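Side-chain contacts in capsular polysaccharide biosynthesis protein (Burkholderia pseudomallei, PDB 4BQN), which binds coenzyme A and probably acts as an acetyltransferase in the biosynthesis of capsular polysaccharide: residues D154-E157 / S158-D162; E259-V262 / L263-K266; L273-Q276 / F277-F280; S289-F292 / D293-A297. The protein carries 1 engineered substitution. All blocks are in the same frame, centred on the assembly; numbering follows the deposited sequence.

Contact 1: D154-E157 / S158-D162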
# COMPACT_ATOMS: atom_id res chain seq x y z
N ASP A 154 1.98 14.86 -13.52
CA ASP A 154 2.97 15.46 -12.64
C ASP A 154 2.35 15.92 -11.33
O ASP A 154 2.96 15.79 -10.26
CB ASP A 154 3.68 16.63 -13.31
CG ASP A 154 4.58 16.20 -14.46
OD1 ASP A 154 5.04 15.05 -14.46
OD2 ASP A 154 4.85 17.04 -15.33
N GLU A 155 1.14 16.46 -11.40
CA GLU A 155 0.42 16.91 -10.20
C GLU A 155 0.14 15.70 -9.31
O GLU A 155 0.30 15.76 -8.08
CB GLU A 155 -0.88 17.60 -10.58
CG GLU A 155 -1.75 18.00 -9.39
CD GLU A 155 -3.04 18.68 -9.78
OE1 GLU A 155 -3.30 18.85 -10.99
OE2 GLU A 155 -3.80 19.06 -8.87
N ILE A 156 -0.31 14.60 -9.92
CA ILE A 156 -0.60 13.38 -9.17
C ILE A 156 0.66 12.90 -8.46
O ILE A 156 0.62 12.63 -7.26
CB ILE A 156 -1.16 12.29 -10.09
CG1 ILE A 156 -2.56 12.70 -10.60
CG2 ILE A 156 -1.24 10.95 -9.36
CD1 ILE A 156 -3.02 11.93 -11.84
N GLU A 157 1.77 12.79 -9.20
CA GLU A 157 3.01 12.28 -8.63
C GLU A 157 3.54 13.18 -7.52
O GLU A 157 4.01 12.68 -6.49
CB GLU A 157 4.08 12.08 -9.68
CG GLU A 157 3.74 10.90 -10.56
CD GLU A 157 4.80 10.59 -11.59
OE1 GLU A 157 5.81 11.33 -11.67
OE2 GLU A 157 4.62 9.60 -12.33
N SER A 158 3.45 14.50 -7.72
CA SER A 158 3.90 15.45 -6.69
C SER A 158 3.14 15.24 -5.38
O SER A 158 3.74 15.24 -4.31
CB SER A 158 3.78 16.90 -7.17
OG SER A 158 4.27 17.80 -6.19
N TRP A 159 1.82 15.05 -5.48
CA TRP A 159 1.00 14.82 -4.31
C TRP A 159 1.37 13.48 -3.66
O TRP A 159 1.49 13.40 -2.43
CB TRP A 159 -0.48 14.87 -4.67
CG TRP A 159 -1.38 14.61 -3.54
CD1 TRP A 159 -1.85 15.53 -2.63
CD2 TRP A 159 -1.98 13.35 -3.19
NE1 TRP A 159 -2.67 14.90 -1.72
CE2 TRP A 159 -2.78 13.57 -2.04
CE3 TRP A 159 -1.91 12.06 -3.73
CZ2 TRP A 159 -3.51 12.54 -1.43
CZ3 TRP A 159 -2.64 11.04 -3.12
CH2 TRP A 159 -3.42 11.28 -1.97
N CYS A 160 1.55 12.43 -4.46
CA CYS A 160 1.94 11.13 -3.91
C CYS A 160 3.26 11.21 -3.14
O CYS A 160 3.38 10.62 -2.06
CB CYS A 160 2.05 10.07 -5.01
SG CYS A 160 0.47 9.64 -5.78
N VAL A 161 4.23 11.95 -3.66
CA VAL A 161 5.50 12.12 -2.97
C VAL A 161 5.28 12.91 -1.68
O VAL A 161 5.81 12.52 -0.63
CB VAL A 161 6.52 12.86 -3.84
CG1 VAL A 161 7.72 13.33 -3.01
CG2 VAL A 161 6.96 11.93 -4.96
N ASP A 162 4.51 14.00 -1.74
CA ASP A 162 4.27 14.82 -0.55
C ASP A 162 3.59 14.04 0.58
O ASP A 162 3.89 14.26 1.75
CB ASP A 162 3.43 16.05 -0.87
CG ASP A 162 4.17 17.06 -1.72
OD1 ASP A 162 5.40 16.94 -1.87
OD2 ASP A 162 3.50 17.97 -2.22
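Ile156 and Cys160 lie one helical turn apart in helix 153-167 and meet both through their backbones and through their side chains. Cys160 N donates to Ile156 O at 3.0 Å, with an N-H...O angle of 164° and the donor in the carbonyl plane. Between the side chains, Ile156 CG2 lies 4.2 Å from Cys160 SG. With chi1 at -67°, SG sits beside its own backbone N and anti to the carbonyl carbon, which turns the sulfur back along the helix, 3.3 Å from Ile156 O.

In the other three i to i+4 bonds the donor is tilted from the carbonyl plane. Ser158 N reaches Asp154 O at 2.9 Å, Trp159 N reaches Glu155 O at 3.1 Å, and Val161 N reaches Glu157 O at 2.9 Å. The last of these carbonyls is also brushed by a methyl, Val161 CG2 lying 3.4 Å from Glu157 O.

Asp154, Glu155 and Glu157 find their side-chain partners beyond this turn. Asp154 OD1 and Glu157 OE2 both form salt bridges with Arg191, while Glu155 OE2 pairs with Arg300. Trp159 has its CG anti to the backbone N (chi1 179°), and its indole leads away from the turn to meet Trp301 edge-to-face and to touch coenzyme A as part of the cofactor pocket.

The four carbonyls from Asp154 to Glu157 are thus each met by an N-H four residues on, and the carboxylates of Asp154, Glu155 and Glu157 are matched by arginines. Arg191 would be expected to stabilise the negative charge of the buried Glu157, while the Trp159 indole contributes to the coenzyme A site.

Contact 2: E259-V262 / L263-K266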
# COMPACT_ATOMS: atom_id res chain seq x y z
N GLU A 259 -6.80 -6.54 -18.33
CA GLU A 259 -7.66 -7.20 -17.36
C GLU A 259 -7.16 -6.88 -15.94
O GLU A 259 -6.00 -6.54 -15.73
CB GLU A 259 -7.70 -8.72 -17.58
CG GLU A 259 -6.40 -9.44 -17.22
CD GLU A 259 -6.31 -10.86 -17.75
OE1 GLU A 259 -7.32 -11.41 -18.25
OE2 GLU A 259 -5.20 -11.43 -17.67
N TYR A 260 -8.08 -6.93 -14.98
CA TYR A 260 -7.72 -6.82 -13.57
C TYR A 260 -7.44 -8.22 -13.04
O TYR A 260 -7.91 -9.22 -13.60
CB TYR A 260 -8.90 -6.25 -12.78
CG TYR A 260 -9.18 -4.79 -12.98
CD1 TYR A 260 -9.79 -4.33 -14.15
CD2 TYR A 260 -8.87 -3.87 -11.99
CE1 TYR A 260 -10.09 -2.99 -14.32
CE2 TYR A 260 -9.16 -2.51 -12.15
CZ TYR A 260 -9.78 -2.09 -13.32
OH TYR A 260 -10.10 -0.78 -13.52
N GLN A 261 -6.66 -8.31 -11.96
CA GLN A 261 -6.64 -9.53 -11.16
C GLN A 261 -7.18 -9.15 -9.78
O GLN A 261 -6.73 -8.18 -9.17
CB GLN A 261 -5.23 -10.10 -11.03
CG GLN A 261 -5.13 -11.33 -10.14
CD GLN A 261 -3.78 -11.98 -10.21
OE1 GLN A 261 -3.38 -12.46 -11.27
NE2 GLN A 261 -3.06 -12.02 -9.09
N VAL A 262 -8.16 -9.92 -9.31
CA VAL A 262 -8.74 -9.68 -8.00
C VAL A 262 -8.81 -11.01 -7.26
O VAL A 262 -9.40 -11.98 -7.76
CB VAL A 262 -10.12 -8.98 -8.10
CG1 VAL A 262 -9.95 -7.48 -8.32
CG2 VAL A 262 -10.98 -9.60 -9.20
N LEU A 263 -8.19 -11.06 -6.09
CA LEU A 263 -8.12 -12.30 -5.29
C LEU A 263 -7.65 -13.48 -6.16
O LEU A 263 -8.24 -14.57 -6.14
CB LEU A 263 -9.46 -12.60 -4.60
CG LEU A 263 -10.06 -11.46 -3.77
CD1 LEU A 263 -11.45 -11.83 -3.26
CD2 LEU A 263 -9.14 -11.04 -2.64
N TYR A 264 -6.59 -13.24 -6.94
CA TYR A 264 -5.94 -14.23 -7.81
C TYR A 264 -6.76 -14.69 -9.01
O TYR A 264 -6.37 -15.63 -9.70
CB TYR A 264 -5.41 -15.44 -7.02
CG TYR A 264 -4.21 -15.10 -6.16
CD1 TYR A 264 -2.96 -14.83 -6.74
CD2 TYR A 264 -4.32 -15.02 -4.78
CE1 TYR A 264 -1.87 -14.50 -5.97
CE2 TYR A 264 -3.23 -14.71 -3.98
CZ TYR A 264 -2.00 -14.45 -4.58
OH TYR A 264 -0.92 -14.13 -3.78
N LYS A 265 -7.89 -14.02 -9.26
CA LYS A 265 -8.73 -14.32 -10.42
C LYS A 265 -8.69 -13.18 -11.42
O LYS A 265 -8.72 -12.01 -11.05
CB LYS A 265 -10.18 -14.57 -9.99
CG LYS A 265 -10.37 -15.62 -8.89
CD LYS A 265 -9.84 -16.98 -9.30
CE LYS A 265 -9.99 -17.99 -8.17
NZ LYS A 265 -9.19 -19.23 -8.40
N LYS A 266 -8.64 -13.51 -12.71
CA LYS A 266 -8.67 -12.49 -13.74
C LYS A 266 -10.10 -12.04 -14.02
O LYS A 266 -11.03 -12.85 -14.04
CB LYS A 266 -7.98 -12.97 -15.02
CG LYS A 266 -6.50 -13.33 -14.86
CD LYS A 266 -5.65 -12.15 -14.42
CE LYS A 266 -4.16 -12.43 -14.58
NZ LYS A 266 -3.65 -13.52 -13.71
O HOH W 1 -3.86 -15.48 -11.09
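Gln261 and Lys266 face each other as a non-hydrogen-bonded antiparallel pair, and their side chains supply a hydrogen bond where the backbones form none in this pair. Lys266 NZ donates to Gln261 OE1 at 2.7 Å, in the carbonyl plane and at a C=O...N angle of 155°. Two bends make this possible: the lysine turns at chi2 and again at chi4 (-65°), so that its ammonium folds back over the neighbouring strand, whereas Gln261 runs extended beyond CG. A water gives one hydrogen to the same OE1 and another to Tyr264 O, at 2.9 Å, tying the amide to the turn. The other end of that amide, NE2, is hydrogen-bonded to Val236 O and lies 3.7 Å from Tyr264 CD1, its plane 40° from the ring.

Glu259 runs obliquely across the methylene chain of Lys266. Its OE2 comes within 3.4 Å of Lys266 CD but stays 4.7 Å from NZ, so the contact is with the aliphatic part and the opposite charges remain apart.

Val262 and Lys265 project from the other face of the ribbon and form the hydrogen-bonded pair: Val262 N to Lys265 O is 2.8 Å, and Lys265 N returns to Val262 O at 2.9 Å. Between them Leu263 and Tyr264 both adopt positive phi. This is a tight two-residue beta hairpin, strands 260-262 and 265-267 joined by a type I' turn.

Contact 3: L273-Q276 / F277-F280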
# COMPACT_ATOMS: atom_id res chain seq x y z
N LEU A 273 -15.50 -2.92 -14.19
CA LEU A 273 -15.97 -1.56 -13.97
C LEU A 273 -17.50 -1.49 -13.87
O LEU A 273 -18.04 -0.76 -13.06
CB LEU A 273 -15.43 -0.62 -15.04
CG LEU A 273 -13.90 -0.43 -15.01
CD1 LEU A 273 -13.45 0.29 -16.27
CD2 LEU A 273 -13.46 0.32 -13.76
N LEU A 274 -18.20 -2.27 -14.69
CA LEU A 274 -19.65 -2.36 -14.56
C LEU A 274 -20.06 -2.86 -13.18
O LEU A 274 -21.01 -2.34 -12.58
CB LEU A 274 -20.22 -3.25 -15.66
CG LEU A 274 -20.14 -2.70 -17.10
CD1 LEU A 274 -20.53 -3.76 -18.11
CD2 LEU A 274 -20.95 -1.43 -17.30
N GLU A 275 -19.34 -3.85 -12.66
CA GLU A 275 -19.62 -4.39 -11.32
C GLU A 275 -19.35 -3.36 -10.21
O GLU A 275 -20.02 -3.36 -9.19
CB GLU A 275 -18.84 -5.68 -11.08
CG GLU A 275 -19.36 -6.87 -11.88
CD GLU A 275 -18.58 -8.16 -11.66
OE1 GLU A 275 -17.82 -8.25 -10.67
OE2 GLU A 275 -18.73 -9.09 -12.48
N GLN A 276 -18.38 -2.49 -10.43
CA GLN A 276 -18.16 -1.38 -9.49
C GLN A 276 -19.40 -0.48 -9.40
O GLN A 276 -19.84 -0.11 -8.31
CB GLN A 276 -16.92 -0.55 -9.88
CG GLN A 276 -15.61 -1.29 -9.69
CD GLN A 276 -15.22 -1.39 -8.22
OE1 GLN A 276 -15.18 -0.38 -7.52
NE2 GLN A 276 -14.96 -2.61 -7.75
N PHE A 277 -19.97 -0.14 -10.56
CA PHE A 277 -21.22 0.62 -10.56
C PHE A 277 -22.30 -0.10 -9.76
O PHE A 277 -22.97 0.50 -8.92
CB PHE A 277 -21.72 0.91 -11.98
CG PHE A 277 -21.13 2.16 -12.57
CD1 PHE A 277 -21.76 3.40 -12.39
CD2 PHE A 277 -19.94 2.12 -13.30
CE1 PHE A 277 -21.23 4.56 -12.92
CE2 PHE A 277 -19.41 3.28 -13.84
CZ PHE A 277 -20.04 4.50 -13.63
N GLU A 278 -22.45 -1.40 -10.01
CA GLU A 278 -23.48 -2.19 -9.34
C GLU A 278 -23.25 -2.21 -7.83
O GLU A 278 -24.19 -2.11 -7.05
CB GLU A 278 -23.52 -3.59 -9.94
CG GLU A 278 -24.04 -3.56 -11.38
CD GLU A 278 -23.67 -4.75 -12.23
OE1 GLU A 278 -23.03 -5.71 -11.74
OE2 GLU A 278 -24.03 -4.74 -13.43
N TRP A 279 -21.99 -2.29 -7.42
CA TRP A 279 -21.63 -2.31 -6.01
C TRP A 279 -22.02 -0.98 -5.34
O TRP A 279 -22.70 -0.99 -4.31
CB TRP A 279 -20.14 -2.62 -5.84
CG TRP A 279 -19.76 -2.89 -4.42
CD1 TRP A 279 -19.81 -4.10 -3.77
CD2 TRP A 279 -19.29 -1.94 -3.45
NE1 TRP A 279 -19.40 -3.95 -2.46
CE2 TRP A 279 -19.06 -2.64 -2.25
CE3 TRP A 279 -19.02 -0.56 -3.50
CZ2 TRP A 279 -18.61 -2.01 -1.09
CZ3 TRP A 279 -18.56 0.07 -2.32
CH2 TRP A 279 -18.36 -0.66 -1.14
N PHE A 280 -21.63 0.14 -5.93
CA PHE A 280 -21.98 1.44 -5.35
C PHE A 280 -23.49 1.69 -5.33
O PHE A 280 -23.99 2.32 -4.39
CB PHE A 280 -21.28 2.58 -6.07
CG PHE A 280 -19.81 2.70 -5.74
CD1 PHE A 280 -19.40 3.09 -4.46
CD2 PHE A 280 -18.85 2.45 -6.72
CE1 PHE A 280 -18.04 3.21 -4.17
CE2 PHE A 280 -17.50 2.58 -6.43
CZ PHE A 280 -17.10 2.97 -5.15
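This is a local, one-turn contact within helix 269-281, a helix packed against helices 123-130 and 135-140 and against strand 121-122. Four i to i+4 backbone bonds define the turn, among them Phe280 N to Gln276 O at 3.0 Å, with an N-H...O angle of 172°.

The side chains of these last two residues also meet. Gln276 bends at chi2 (-75°), which brings its OE1 to 3.9 Å from Phe280 CE2, with amide and ring planes 81° apart. Phe280 CD2 lies closer still to the backbone, 3.2 Å from Gln276 O. The amide oxygen itself is hydrogen-bonded to Asp122 N, tying the helix to the strand beside it. Phe277 sets its ring edge against the preceding turn, with CD2 3.5 Å from Leu273 O, and meets Tyr138 edge-to-face.

On the more exposed flank, Glu278 OE1 rests 3.9 Å from Glu275 CG but 5.5 Å from Glu275 OE2. The touch is thus between a carboxylate oxygen and a methylene, and the like charges stay apart; Glu275 OE1 has a long, weak ion pair with Lys267. Chemically the turn is divided: Leu273, Phe277, Phe280 and the bonded Gln276 amide are buried, and the two acids keep to the outer side.

Contact 4: S289-F292 / D293-A297. With COA (coenzyme A), chain C.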
# COMPACT_ATOMS: atom_id res chain seq x y z
N SER A 289 -21.81 9.51 -1.80
CA SER A 289 -21.39 10.91 -1.96
C SER A 289 -20.39 11.35 -0.87
O SER A 289 -19.39 12.02 -1.16
CB SER A 289 -22.61 11.83 -1.96
OG SER A 289 -22.23 13.17 -2.22
N ALA A 290 -20.65 10.97 0.38
CA ALA A 290 -19.71 11.30 1.45
C ALA A 290 -18.34 10.67 1.19
O ALA A 290 -17.30 11.29 1.41
CB ALA A 290 -20.25 10.86 2.80
N PHE A 291 -18.35 9.44 0.71
CA PHE A 291 -17.11 8.74 0.36
C PHE A 291 -16.36 9.48 -0.75
O PHE A 291 -15.16 9.78 -0.64
CB PHE A 291 -17.41 7.29 -0.07
CG PHE A 291 -16.25 6.59 -0.72
CD1 PHE A 291 -15.09 6.32 0.00
CD2 PHE A 291 -16.32 6.16 -2.04
CE1 PHE A 291 -14.02 5.67 -0.59
CE2 PHE A 291 -15.25 5.50 -2.64
CZ PHE A 291 -14.10 5.26 -1.91
N PHE A 292 -17.08 9.81 -1.83
CA PHE A 292 -16.44 10.49 -2.93
C PHE A 292 -15.87 11.83 -2.49
O PHE A 292 -14.75 12.19 -2.87
CB PHE A 292 -17.39 10.70 -4.11
CG PHE A 292 -16.73 11.39 -5.27
CD1 PHE A 292 -15.75 10.74 -6.00
CD2 PHE A 292 -17.06 12.70 -5.59
CE1 PHE A 292 -15.11 11.38 -7.06
CE2 PHE A 292 -16.43 13.34 -6.65
CZ PHE A 292 -15.46 12.67 -7.39
N ASP A 293 -16.63 12.58 -1.69
CA ASP A 293 -16.16 13.88 -1.21
C ASP A 293 -14.88 13.74 -0.40
O ASP A 293 -13.96 14.56 -0.49
CB ASP A 293 -17.22 14.58 -0.36
CG ASP A 293 -18.38 15.14 -1.17
OD1 ASP A 293 -18.33 15.15 -2.42
OD2 ASP A 293 -19.36 15.58 -0.53
N ARG A 294 -14.83 12.71 0.44
CA ARG A 294 -13.65 12.48 1.27
C ARG A 294 -12.42 12.16 0.41
O ARG A 294 -11.34 12.70 0.65
CB ARG A 294 -13.92 11.35 2.27
CG ARG A 294 -12.81 11.14 3.29
CD ARG A 294 -13.24 10.11 4.31
NE ARG A 294 -12.32 9.96 5.44
CZ ARG A 294 -11.32 9.09 5.47
NH1 ARG A 294 -11.08 8.30 4.43
NH2 ARG A 294 -10.56 9.02 6.55
N VAL A 295 -12.58 11.31 -0.60
CA VAL A 295 -11.48 10.99 -1.52
C VAL A 295 -11.06 12.23 -2.32
O VAL A 295 -9.87 12.53 -2.47
CB VAL A 295 -11.86 9.83 -2.47
CG1 VAL A 295 -10.76 9.58 -3.50
CG2 VAL A 295 -12.10 8.57 -1.66
N ALA A 296 -12.04 12.96 -2.85
CA ALA A 296 -11.76 14.03 -3.79
C ALA A 296 -11.19 15.28 -3.14
O ALA A 296 -10.57 16.10 -3.83
CB ALA A 296 -13.03 14.39 -4.55
N ALA A 297 -11.38 15.41 -1.83
CA ALA A 297 -11.10 16.68 -1.15
C ALA A 297 -9.66 17.14 -1.38
O ALA A 297 -9.42 18.32 -1.61
CB ALA A 297 -11.38 16.57 0.34
N1A COA C . -1.22 8.76 0.73
C2A COA C . -2.57 8.80 0.89
N3A COA C . -3.20 8.10 1.84
C4A COA C . -2.48 7.34 2.70
C5A COA C . -1.03 7.26 2.58
C6A COA C . -0.41 8.03 1.52
N6A COA C . 0.93 7.99 1.35
N7A COA C . -0.57 6.43 3.55
C8A COA C . -1.65 6.02 4.25
N9A COA C . -2.79 6.54 3.72
C1B COA C . -4.17 6.39 4.20
C2B COA C . -4.51 5.05 4.81
O2B COA C . -4.92 4.13 3.80
C3B COA C . -5.64 5.46 5.75
O3B COA C . -6.80 5.66 4.93
P3B COA C . -8.28 5.83 5.55
O7A COA C . -9.17 5.83 4.34
O8A COA C . -8.46 4.62 6.43
O9A COA C . -8.27 7.14 6.32
C4B COA C . -5.17 6.82 6.27
O4B COA C . -4.27 7.33 5.28
C5B COA C . -4.48 6.77 7.63
O5B COA C . -3.40 5.85 7.52
P1A COA C . -1.95 6.17 8.09
O1A COA C . -1.07 5.04 7.64
O2A COA C . -1.53 7.57 7.73
O3A COA C . -2.08 6.17 9.68
P2A COA C . -2.56 5.10 10.79
O4A COA C . -3.81 5.65 11.43
O5A COA C . -1.37 4.87 11.67
O6A COA C . -2.95 3.76 10.01
CBP COA C . -2.81 1.72 8.76
CCP COA C . -2.03 2.73 9.60
CDP COA C . -1.89 0.60 8.29
CEP COA C . -3.87 1.08 9.65
CAP COA C . -3.44 2.49 7.57
OAP COA C . -2.42 2.89 6.66
C9P COA C . -4.53 1.79 6.77
O9P COA C . -5.69 1.82 7.16
N8P COA C . -4.20 1.20 5.62
C7P COA C . -5.19 0.56 4.76
C6P COA C . -5.70 -0.78 5.25
C5P COA C . -4.53 -1.73 5.32
O5P COA C . -3.87 -1.85 6.35
N4P COA C . -4.28 -2.41 4.22
C3P COA C . -3.20 -3.35 4.13
C2P COA C . -2.28 -2.96 3.00
S1P COA C . -0.73 -3.71 3.29
O HOH W 2 -20.04 13.61 -3.95
O HOH W 3 -21.77 14.54 -0.06
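Phe291 and Val295 form the tight half of this helical turn, together with Phe292 and Ala296. Val295 CG2 sits over the face of the Phe291 ring, 4.1 Å from its centroid and 28° off the ring normal. The nearest ring atom to that methyl CG2 of Val295 is Phe291 CE1, at 3.6 Å, and the two side chains lie side by side, pointing the same way. Ala296 CB covers a face of Phe292 in a second CH-pi contact, 4.2 Å from the ring centroid and offset toward the rim. Both phenylalanines hold CG anti to the backbone N (chi1 168° in Phe291), which swings the rings forward to the residue four places on. Helix 123-130 packs on Phe291 and Val295, and helix 300-310 on Phe292 and Ala296.

The looser side is wet. Ser289 OG and Asp293 OD2 stand 4.1 Å apart, too far for direct bonding, and two waters span the gap. One links the serine hydroxyl to Asp293 OD1; the other links it to OD2, with the water 2.7 Å from that oxygen. OD1 also forms a salt bridge with Arg303.

Beyond CB, Arg294 leads away from the turn, extended from CG to NE, and presents its guanidinium edge to the 3'-phosphate of coenzyme A. NH1 donates to O7A at 3.1 Å and NH2 to O9A at 3.0 Å, the latter nearly straight at 170°. Tyr111 makes a cation-pi contact with the same arginine.

The paired bonds fix how the guanidinium is turned against the phosphate, and its positive charge should help to balance that anion, while the Phe291 and Phe292 rings meet Val295 and Ala296 through apolar CH-pi contacts.

Overall arrangement
Contacts 1, 3 and 4 are single turns of helices, whereas contact 2 is a hairpin whose hydrogen bonds run between strands. The three helical turns each have four of eight touching residues buried; contact 2, with three buried and five exposed, is the most superficial. Contacts 2, 3 and 4 follow one another closely: Tyr260 OH packs on Leu273 CD2 at 3.5 Å, and Phe280 CE1 on Phe291 CE2 at 3.9 Å. Contact 1 touches none of the others, although its nearest atoms come within about 6 Å of contact 4. These two share helix 300-310 as a neighbour and both reach coenzyme A, through an indole and a guanidinium. Contacts 2 and 3 lie farther from the cofactor and pair polar amides with protein backbone instead.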